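Type IV pilus biogenesis factor PilY1 (PDB 3HX6) helps to assemble and stabilise type IV pili, supports twitching motility and adhesion to host cells, and binds calcium, which appears to regulate pilus retraction. Local coordinates at residues D144-G148 against D229-G233; Q394-Q400 against I412-N418; Q524-L530 against V542-G546. The protein carries 3 engineered substitutions. One frame throughout, in Å; residues are numbered along the deposited sequence.

Contact 1 of 3, residues D144-G148 against D229-G233; sequences DAFFG and DMETG. Engineered in segment 229-233: Met230 (natural residue Leu).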
loop_
_atom_site.group_PDB
_atom_site.type_symbol
_atom_site.label_atom_id
_atom_site.label_comp_id
_atom_site.label_asym_id
_atom_site.label_seq_id
_atom_site.Cartn_x
_atom_site.Cartn_y
_atom_site.Cartn_z
ATOM N N ASP A 144 -11.162 15.201 5.328
ATOM C CA ASP A 144 -11.856 14.926 6.572
ATOM C C ASP A 144 -11.636 16.155 7.440
ATOM O O ASP A 144 -10.543 16.720 7.461
ATOM C CB ASP A 144 -11.283 13.684 7.259
ATOM C CG ASP A 144 -11.713 12.397 6.579
ATOM O OD1 ASP A 144 -12.647 12.448 5.756
ATOM O OD2 ASP A 144 -11.129 11.336 6.876
ATOM N N ALA A 145 -12.682 16.590 8.126
ATOM C CA ALA A 145 -12.583 17.758 8.984
ATOM C C ALA A 145 -13.462 17.554 10.206
ATOM O O ALA A 145 -14.392 16.756 10.187
ATOM C CB ALA A 145 -13.013 19.013 8.222
ATOM N N PHE A 146 -13.165 18.286 11.266
ATOM C CA PHE A 146 -13.928 18.169 12.493
ATOM C C PHE A 146 -14.666 19.465 12.789
ATOM O O PHE A 146 -14.066 20.539 12.805
ATOM C CB PHE A 146 -12.978 17.819 13.641
ATOM C CG PHE A 146 -13.666 17.482 14.932
ATOM C CD1 PHE A 146 -13.872 18.456 15.902
ATOM C CD2 PHE A 146 -14.068 16.174 15.198
ATOM C CE1 PHE A 146 -14.462 18.134 17.125
ATOM C CE2 PHE A 146 -14.661 15.838 16.418
ATOM C CZ PHE A 146 -14.856 16.821 17.382
ATOM N N PHE A 147 -15.976 19.357 12.997
ATOM C CA PHE A 147 -16.807 20.506 13.333
ATOM C C PHE A 147 -18.183 19.997 13.768
ATOM O O PHE A 147 -18.560 18.861 13.467
ATOM C CB PHE A 147 -16.903 21.473 12.147
ATOM C CG PHE A 147 -17.519 20.881 10.915
ATOM C CD1 PHE A 147 -18.900 20.900 10.733
ATOM C CD2 PHE A 147 -16.717 20.325 9.919
ATOM C CE1 PHE A 147 -19.479 20.375 9.575
ATOM C CE2 PHE A 147 -17.288 19.797 8.754
ATOM C CZ PHE A 147 -18.672 19.825 8.583
ATOM N N GLY A 148 -18.925 20.820 14.495
ATOM C CA GLY A 148 -20.222 20.374 14.967
ATOM C C GLY A 148 -20.012 19.205 15.914
ATOM O O GLY A 148 -20.891 18.363 16.090
ATOM N N ASP A 229 -14.192 29.504 7.935
ATOM C CA ASP A 229 -14.582 28.526 8.945
ATOM C C ASP A 229 -15.264 27.357 8.250
ATOM O O ASP A 229 -16.232 27.538 7.506
ATOM C CB ASP A 229 -15.546 29.149 9.962
ATOM C CG ASP A 229 -15.920 28.181 11.073
ATOM O OD1 ASP A 229 -15.018 27.782 11.842
ATOM O OD2 ASP A 229 -17.111 27.815 11.170
ATOM N N MET A 230 -14.758 26.155 8.496
ATOM C CA MET A 230 -15.302 24.952 7.879
ATOM C C MET A 230 -16.803 24.795 8.098
ATOM O O MET A 230 -17.557 24.558 7.154
ATOM C CB MET A 230 -14.583 23.712 8.422
ATOM C CG MET A 230 -14.880 22.433 7.650
ATOM S SD MET A 230 -14.384 22.560 5.903
ATOM C CE MET A 230 -15.934 22.788 5.103
ATOM N N GLU A 231 -17.239 24.934 9.342
ATOM C CA GLU A 231 -18.648 24.766 9.654
ATOM C C GLU A 231 -19.578 25.839 9.107
ATOM O O GLU A 231 -20.579 25.534 8.455
ATOM C CB GLU A 231 -18.840 24.679 11.172
ATOM C CG GLU A 231 -20.298 24.586 11.607
ATOM C CD GLU A 231 -20.450 24.402 13.105
ATOM O OE1 GLU A 231 -19.824 25.168 13.871
ATOM O OE2 GLU A 231 -21.203 23.495 13.518
ATOM N N THR A 232 -19.227 27.092 9.360
ATOM C CA THR A 232 -20.055 28.229 8.980
ATOM C C THR A 232 -19.851 28.864 7.614
ATOM O O THR A 232 -20.785 29.429 7.056
ATOM C CB THR A 232 -19.918 29.335 10.048
ATOM O OG1 THR A 232 -20.467 28.861 11.285
ATOM C CG2 THR A 232 -20.650 30.598 9.626
ATOM N N GLY A 233 -18.640 28.781 7.077
ATOM C CA GLY A 233 -18.377 29.411 5.797
ATOM C C GLY A 233 -18.086 30.883 6.038
ATOM O O GLY A 233 -17.894 31.659 5.104
HETATM O O HOH W 1 -18.166 23.371 14.948
#

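Contact 2 of 3, residues Q394-Q400 against I412-N418; sequences QQTLDLQ and IRIASQN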
loop_
_atom_site.group_PDB
_atom_site.type_symbol
_atom_site.label_atom_id
_atom_site.label_comp_id
_atom_site.label_asym_id
_atom_site.label_seq_id
_atom_site.Cartn_x
_atom_site.Cartn_y
_atom_site.Cartn_z
ATOM N N GLN A 394 21.784 27.908 -10.085
ATOM C CA GLN A 394 21.047 27.573 -11.285
ATOM C C GLN A 394 21.208 26.097 -11.630
ATOM O O GLN A 394 22.255 25.497 -11.382
ATOM C CB GLN A 394 21.552 28.424 -12.453
ATOM C CG GLN A 394 20.946 28.077 -13.801
ATOM C CD GLN A 394 21.625 28.822 -14.941
ATOM O OE1 GLN A 394 22.841 28.728 -15.116
ATOM N NE2 GLN A 394 20.846 29.562 -15.718
ATOM N N GLN A 395 20.147 25.517 -12.178
ATOM C CA GLN A 395 20.154 24.134 -12.638
ATOM C C GLN A 395 19.535 24.273 -14.026
ATOM O O GLN A 395 18.816 25.242 -14.296
ATOM C CB GLN A 395 19.277 23.228 -11.762
ATOM C CG GLN A 395 19.655 23.161 -10.278
ATOM C CD GLN A 395 20.976 22.447 -10.001
ATOM O OE1 GLN A 395 21.455 22.432 -8.860
ATOM N NE2 GLN A 395 21.565 21.849 -11.032
ATOM N N THR A 396 19.811 23.325 -14.910
ATOM C CA THR A 396 19.261 23.396 -16.254
ATOM C C THR A 396 18.799 22.035 -16.740
ATOM O O THR A 396 19.233 21.003 -16.235
ATOM C CB THR A 396 20.320 23.920 -17.258
ATOM O OG1 THR A 396 21.545 23.199 -17.072
ATOM C CG2 THR A 396 20.582 25.410 -17.048
ATOM N N LEU A 397 17.886 22.040 -17.699
ATOM C CA LEU A 397 17.438 20.801 -18.308
ATOM C C LEU A 397 18.388 20.785 -19.496
ATOM O O LEU A 397 18.283 21.619 -20.395
ATOM C CB LEU A 397 15.979 20.911 -18.740
ATOM C CG LEU A 397 15.028 20.911 -17.539
ATOM C CD1 LEU A 397 13.587 20.943 -18.017
ATOM C CD2 LEU A 397 15.286 19.659 -16.694
ATOM N N ASP A 398 19.333 19.856 -19.473
ATOM C CA ASP A 398 20.363 19.796 -20.499
ATOM C C ASP A 398 20.176 18.875 -21.676
ATOM O O ASP A 398 20.903 18.985 -22.660
ATOM C CB ASP A 398 21.703 19.474 -19.844
ATOM C CG ASP A 398 22.089 20.492 -18.804
ATOM O OD1 ASP A 398 21.656 21.655 -18.937
ATOM O OD2 ASP A 398 22.822 20.139 -17.861
ATOM N N LEU A 399 19.212 17.971 -21.599
ATOM C CA LEU A 399 19.035 17.045 -22.693
ATOM C C LEU A 399 17.662 16.400 -22.738
ATOM O O LEU A 399 17.095 16.035 -21.709
ATOM C CB LEU A 399 20.119 15.962 -22.590
ATOM C CG LEU A 399 20.287 14.855 -23.634
ATOM C CD1 LEU A 399 19.145 13.860 -23.559
ATOM C CD2 LEU A 399 20.385 15.487 -25.013
ATOM N N GLN A 400 17.124 16.303 -23.946
ATOM C CA GLN A 400 15.861 15.630 -24.169
ATOM C C GLN A 400 16.210 14.580 -25.198
ATOM O O GLN A 400 16.864 14.879 -26.194
ATOM C CB GLN A 400 14.792 16.548 -24.749
ATOM C CG GLN A 400 13.508 15.777 -25.043
ATOM C CD GLN A 400 12.367 16.665 -25.477
ATOM O OE1 GLN A 400 12.037 17.637 -24.803
ATOM N NE2 GLN A 400 11.746 16.325 -26.601
ATOM N N ILE A 412 12.695 11.295 -22.596
ATOM C CA ILE A 412 13.115 11.765 -21.292
ATOM C C ILE A 412 13.938 13.034 -21.347
ATOM O O ILE A 412 14.332 13.506 -22.418
ATOM C CB ILE A 412 13.931 10.670 -20.569
ATOM C CG1 ILE A 412 15.153 10.269 -21.400
ATOM C CG2 ILE A 412 13.073 9.424 -20.378
ATOM C CD1 ILE A 412 16.299 11.249 -21.376
ATOM N N ARG A 413 14.186 13.589 -20.172
ATOM C CA ARG A 413 14.999 14.777 -20.056
ATOM C C ARG A 413 15.971 14.553 -18.915
ATOM O O ARG A 413 15.653 13.864 -17.943
ATOM C CB ARG A 413 14.132 16.007 -19.793
ATOM C CG ARG A 413 13.436 16.520 -21.037
ATOM C CD ARG A 413 12.575 17.748 -20.765
ATOM N NE ARG A 413 11.935 18.217 -21.991
ATOM C CZ ARG A 413 11.025 19.183 -22.034
ATOM N NH1 ARG A 413 10.642 19.782 -20.914
ATOM N NH2 ARG A 413 10.504 19.554 -23.197
ATOM N N ILE A 414 17.170 15.099 -19.061
ATOM C CA ILE A 414 18.191 14.982 -18.031
ATOM C C ILE A 414 18.488 16.378 -17.522
ATOM O O ILE A 414 18.622 17.322 -18.302
ATOM C CB ILE A 414 19.497 14.348 -18.579
ATOM C CG1 ILE A 414 19.260 12.867 -18.890
ATOM C CG2 ILE A 414 20.629 14.490 -17.565
ATOM C CD1 ILE A 414 19.131 12.597 -20.366
ATOM N N ALA A 415 18.572 16.504 -16.206
ATOM C CA ALA A 415 18.843 17.784 -15.580
ATOM C C ALA A 415 20.275 17.813 -15.078
ATOM O O ALA A 415 20.889 16.768 -14.872
ATOM C CB ALA A 415 17.880 18.003 -14.412
ATOM N N SER A 416 20.795 19.020 -14.884
ATOM C CA SER A 416 22.143 19.214 -14.365
ATOM C C SER A 416 22.128 18.776 -12.906
ATOM O O SER A 416 21.061 18.496 -12.343
ATOM C CB SER A 416 22.532 20.691 -14.451
ATOM O OG SER A 416 21.587 21.509 -13.773
ATOM N N GLN A 417 23.306 18.730 -12.292
ATOM C CA GLN A 417 23.420 18.316 -10.900
ATOM C C GLN A 417 24.429 19.200 -10.171
ATOM O O GLN A 417 25.380 18.716 -9.566
ATOM C CB GLN A 417 23.854 16.850 -10.837
ATOM C CG GLN A 417 23.857 16.237 -9.448
ATOM C CD GLN A 417 24.168 14.751 -9.489
ATOM O OE1 GLN A 417 23.316 13.913 -9.193
ATOM N NE2 GLN A 417 25.387 14.420 -9.867
ATOM N N ASN A 418 24.206 20.504 -10.238
ATOM C CA ASN A 418 25.091 21.467 -9.606
ATOM C C ASN A 418 24.819 21.518 -8.114
ATOM O O ASN A 418 23.666 21.535 -7.681
ATOM C CB ASN A 418 24.869 22.841 -10.222
ATOM C CG ASN A 418 24.970 22.814 -11.728
ATOM O OD1 ASN A 418 24.201 23.477 -12.427
ATOM N ND2 ASN A 418 25.925 22.046 -12.240
#

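Contact 3 of 3, residues Q524-L530 against V542-G546; sequences QKGLGGL and VCSSG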
loop_
_atom_site.group_PDB
_atom_site.type_symbol
_atom_site.label_atom_id
_atom_site.label_comp_id
_atom_site.label_asym_id
_atom_site.label_seq_id
_atom_site.Cartn_x
_atom_site.Cartn_y
_atom_site.Cartn_z
ATOM N N GLN A 524 4.674 12.217 -20.335
ATOM C CA GLN A 524 3.557 11.296 -20.100
ATOM C C GLN A 524 2.285 11.664 -20.870
ATOM O O GLN A 524 2.090 12.811 -21.270
ATOM C CB GLN A 524 3.239 11.203 -18.602
ATOM C CG GLN A 524 4.244 10.382 -17.804
ATOM C CD GLN A 524 3.725 9.979 -16.429
ATOM O OE1 GLN A 524 3.491 10.824 -15.564
ATOM N NE2 GLN A 524 3.540 8.678 -16.226
ATOM N N LYS A 525 1.421 10.670 -21.066
ATOM C CA LYS A 525 0.168 10.848 -21.796
ATOM C C LYS A 525 -0.748 11.942 -21.256
ATOM O O LYS A 525 -0.549 12.454 -20.150
ATOM C CB LYS A 525 -0.610 9.528 -21.851
ATOM C CG LYS A 525 -0.080 8.534 -22.877
ATOM C CD LYS A 525 -0.940 7.276 -22.923
ATOM C CE LYS A 525 -0.524 6.352 -24.062
ATOM N NZ LYS A 525 0.911 5.955 -23.977
ATOM N N GLY A 526 -1.752 12.279 -22.066
ATOM C CA GLY A 526 -2.727 13.307 -21.740
ATOM C C GLY A 526 -2.884 13.690 -20.284
ATOM O O GLY A 526 -2.906 12.836 -19.397
ATOM N N LEU A 527 -3.010 14.991 -20.051
ATOM C CA LEU A 527 -3.165 15.551 -18.710
ATOM C C LEU A 527 -3.953 14.681 -17.742
ATOM O O LEU A 527 -4.936 14.038 -18.118
ATOM C CB LEU A 527 -3.822 16.931 -18.796
ATOM C CG LEU A 527 -2.991 18.066 -19.403
ATOM C CD1 LEU A 527 -2.628 17.773 -20.852
ATOM C CD2 LEU A 527 -3.790 19.339 -19.312
ATOM N N GLY A 528 -3.507 14.675 -16.492
ATOM C CA GLY A 528 -4.165 13.896 -15.462
ATOM C C GLY A 528 -3.665 14.267 -14.079
ATOM O O GLY A 528 -4.047 13.645 -13.085
ATOM N N GLY A 529 -2.811 15.287 -14.015
ATOM C CA GLY A 529 -2.262 15.727 -12.744
ATOM C C GLY A 529 -1.407 14.639 -12.126
ATOM O O GLY A 529 -1.253 13.566 -12.705
ATOM N N LEU A 530 -0.832 14.909 -10.959
ATOM C CA LEU A 530 -0.011 13.911 -10.291
ATOM C C LEU A 530 -0.596 13.496 -8.952
ATOM O O LEU A 530 -1.034 14.330 -8.160
ATOM C CB LEU A 530 1.419 14.418 -10.071
ATOM C CG LEU A 530 2.387 14.460 -11.253
ATOM C CD1 LEU A 530 3.785 14.752 -10.728
ATOM C CD2 LEU A 530 2.381 13.136 -11.997
ATOM N N VAL A 542 3.801 7.146 -8.422
ATOM C CA VAL A 542 3.282 8.448 -8.782
ATOM C C VAL A 542 2.513 8.204 -10.072
ATOM O O VAL A 542 3.031 7.608 -11.013
ATOM C CB VAL A 542 4.414 9.484 -9.007
ATOM C CG1 VAL A 542 5.334 9.042 -10.137
ATOM C CG2 VAL A 542 3.808 10.845 -9.309
ATOM N N CYS A 543 1.260 8.629 -10.103
ATOM C CA CYS A 543 0.447 8.425 -11.287
ATOM C C CYS A 543 -0.003 9.757 -11.857
ATOM O O CYS A 543 -0.084 10.756 -11.146
ATOM C CB CYS A 543 -0.797 7.599 -10.953
ATOM S SG CYS A 543 -0.548 6.024 -10.063
ATOM N N SER A 544 -0.294 9.763 -13.149
ATOM C CA SER A 544 -0.765 10.967 -13.809
ATOM C C SER A 544 -1.984 10.597 -14.637
ATOM O O SER A 544 -3.110 10.987 -14.324
ATOM C CB SER A 544 0.323 11.549 -14.712
ATOM O OG SER A 544 0.671 10.641 -15.739
ATOM N N SER A 545 -1.748 9.822 -15.686
ATOM C CA SER A 545 -2.808 9.392 -16.576
ATOM C C SER A 545 -2.261 8.284 -17.454
ATOM O O SER A 545 -1.218 8.442 -18.095
ATOM C CB SER A 545 -3.270 10.562 -17.445
ATOM O OG SER A 545 -4.295 10.161 -18.336
ATOM N N GLY A 546 -2.968 7.160 -17.470
ATOM C CA GLY A 546 -2.539 6.031 -18.270
ATOM C C GLY A 546 -1.372 5.287 -17.650
ATOM O O GLY A 546 -1.334 4.057 -17.676
#

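Contact 1 of 3, residues D144-G148 against D229-G233
Met230 and Glu231, in the turn between strands 223-229 and 235-241, pack against Phe147 at the end of strand 141-147. The turn begins at Asp229. Asp229 OD2 accepts from Thr232 N over 2.9 Å, an Asx motif, and the Asp229 backbone O accepts from Gly233 N. These bonds hold the turn compact.

Met230 comes next. It is an engineered residue, leucine in nature. Met230 CG lies 3.6 Å from Phe147 CD2 and 3.9 Å from Ala145 CB, so its chain reaches both residues on the same side of the strand. Leu180 and Trp208 also touch Met230, and Trp181 donates to its backbone O.

Glu231 meets the other side of the ring obliquely. Glu231 CB is 3.8 Å from Phe147 CD1, while Met230 sits near CD2. The CG of Phe147 stands between its own backbone N and carbonyl carbon (chi1 61°), which turns the ring toward the turn. The extended Glu231 chain passes on to Gly148, where Glu231 OE2 is 3.6 Å from Gly148 CA. One water accepts from Gly148 N at 2.7 Å and donates weakly to Glu231 OE1 at 2.7 Å.

No direct hydrogen bond joins the two segments. Two neighbouring propeller blades therefore meet here through apolar packing, and the polar link, from Gly148 to Glu231, runs through water.

Contact 2 of 3, residues Q394-Q400 against I412-N418
Gln400 and Arg413 meet because both side chains run out extended from the same face of the hairpin. Gln400 has CG opposite its backbone N (chi1 177°), whereas Arg413 has CG opposite its carbonyl carbon (chi1 -78°). Arg413 then holds Gln400 side-on with two nitrogens. Arg413 NE and Arg413 NH2 each donate to Gln400 OE1, both over 2.9 Å. The oxygen lies in the guanidinium plane, and the amide is turned 25° from it. These two hydrogen bonds to one acceptor should limit rotation of both groups.

The strands run antiparallel. Leu397 pairs with Ala415, and Leu397 CD2 packs 3.8 Å from Ala415 CB. Next, Asp398 and Leu399 both face Ile414, which makes a classic beta bulge. Ile414 O takes Asp398 N at 2.9 Å and Leu399 N more weakly, and Ile414 N donates to Leu399 O. The bulge shifts the register by one residue. On the face opposite the Gln400-Arg413 pair, Leu399 and Ile414 lie side by side, with their CD1 atoms a tight 3.4 Å apart.

Beyond Ala415 the regular pairing ends, but Ser416 still grips the first strand. Thr396 N donates to Ser416 OG at 2.8 Å, and Ser416 N returns a bond to Thr396 O at 2.9 Å. The serine hydroxyl thus accepts where a strand carbonyl normally would.

The hairpin lies inside a larger mixed sheet. Strand 392-405 is flanked by 433-437, and strand 408-415 by 521-524. Arg413 NH1 reaches Tyr481 OH and forms a salt bridge with Glu447, and Trp479 makes a cation-pi contact with the guanidinium. On the Leu399-Ile414 face, Tyr510 touches Leu399, Ile412 and Ile414.

Contact 3 of 3, residues Q524-L530 against V542-G546
Ser544 and Gln524 make the polar side-chain contact, with Ser544 OG donating weakly to Gln524 OE1 over 2.8 Å. Ser544 OG stands between its backbone N and carbonyl carbon (chi1 62°), which directs it to Gln524. Leu530 adds an apolar contact. Leu530 CD2 lies 3.8 Å from both Val542 CG2 and Ser544 CB.

Leu530 CA approaches Cys543 O at 3.3 Å, and Gly528 CA approaches Ser544 O at 3.3 Å, both as CA-H...O contacts. Ser545 CB sits against the carbonyl oxygens of Gly526 and Leu527. Two glycines let the loop 525-529 curl round Ser544 and Ser545. Gly528, with no side chain, can lie close against Ser544 O and Ser545 CB, and Gly529 takes a positive phi of 64°.

The second shell sets these groups in place. Gln524 OE1 also bonds to Thr480 OG1, so one oxygen has two hydroxyl partners and the amide is held mainly by Thr480. Gln463 touches both Leu530 and Ser544. Cys543 turns its side chain away from the loop to form the disulfide with Cys548, and this ties down the turn that carries Ser544 and Ser545.

Strand 521-524 of the large mixed sheet leads into the loop, and strand 531-535 leads out of it. The latter forms a beta hairpin with 539-543, and 548-550 completes this small antiparallel sheet. Strands 459-466 and 477-483 lie against Leu527 and Leu530.

The three contacts follow one another along this C-terminal domain, and none nests within or crosses another. Contact 1 closes first, with 80 residues between its segments. It ties the propeller sheet 141-184 to the next one, 199-241. The chain then passes the calcium site at Asp258 to Asp266. Contact 2 closes the hairpin of strands 392-405 and 408-415, about 44 Å from contact 1 between centres and on the opposite side of the chain's centre. Contact 3 closes last, across the hairpin 531-535 and 539-543. Strand 521-524, which pairs with 408-415, connects contacts 2 and 3, whose nearest atoms are about 8 Å apart.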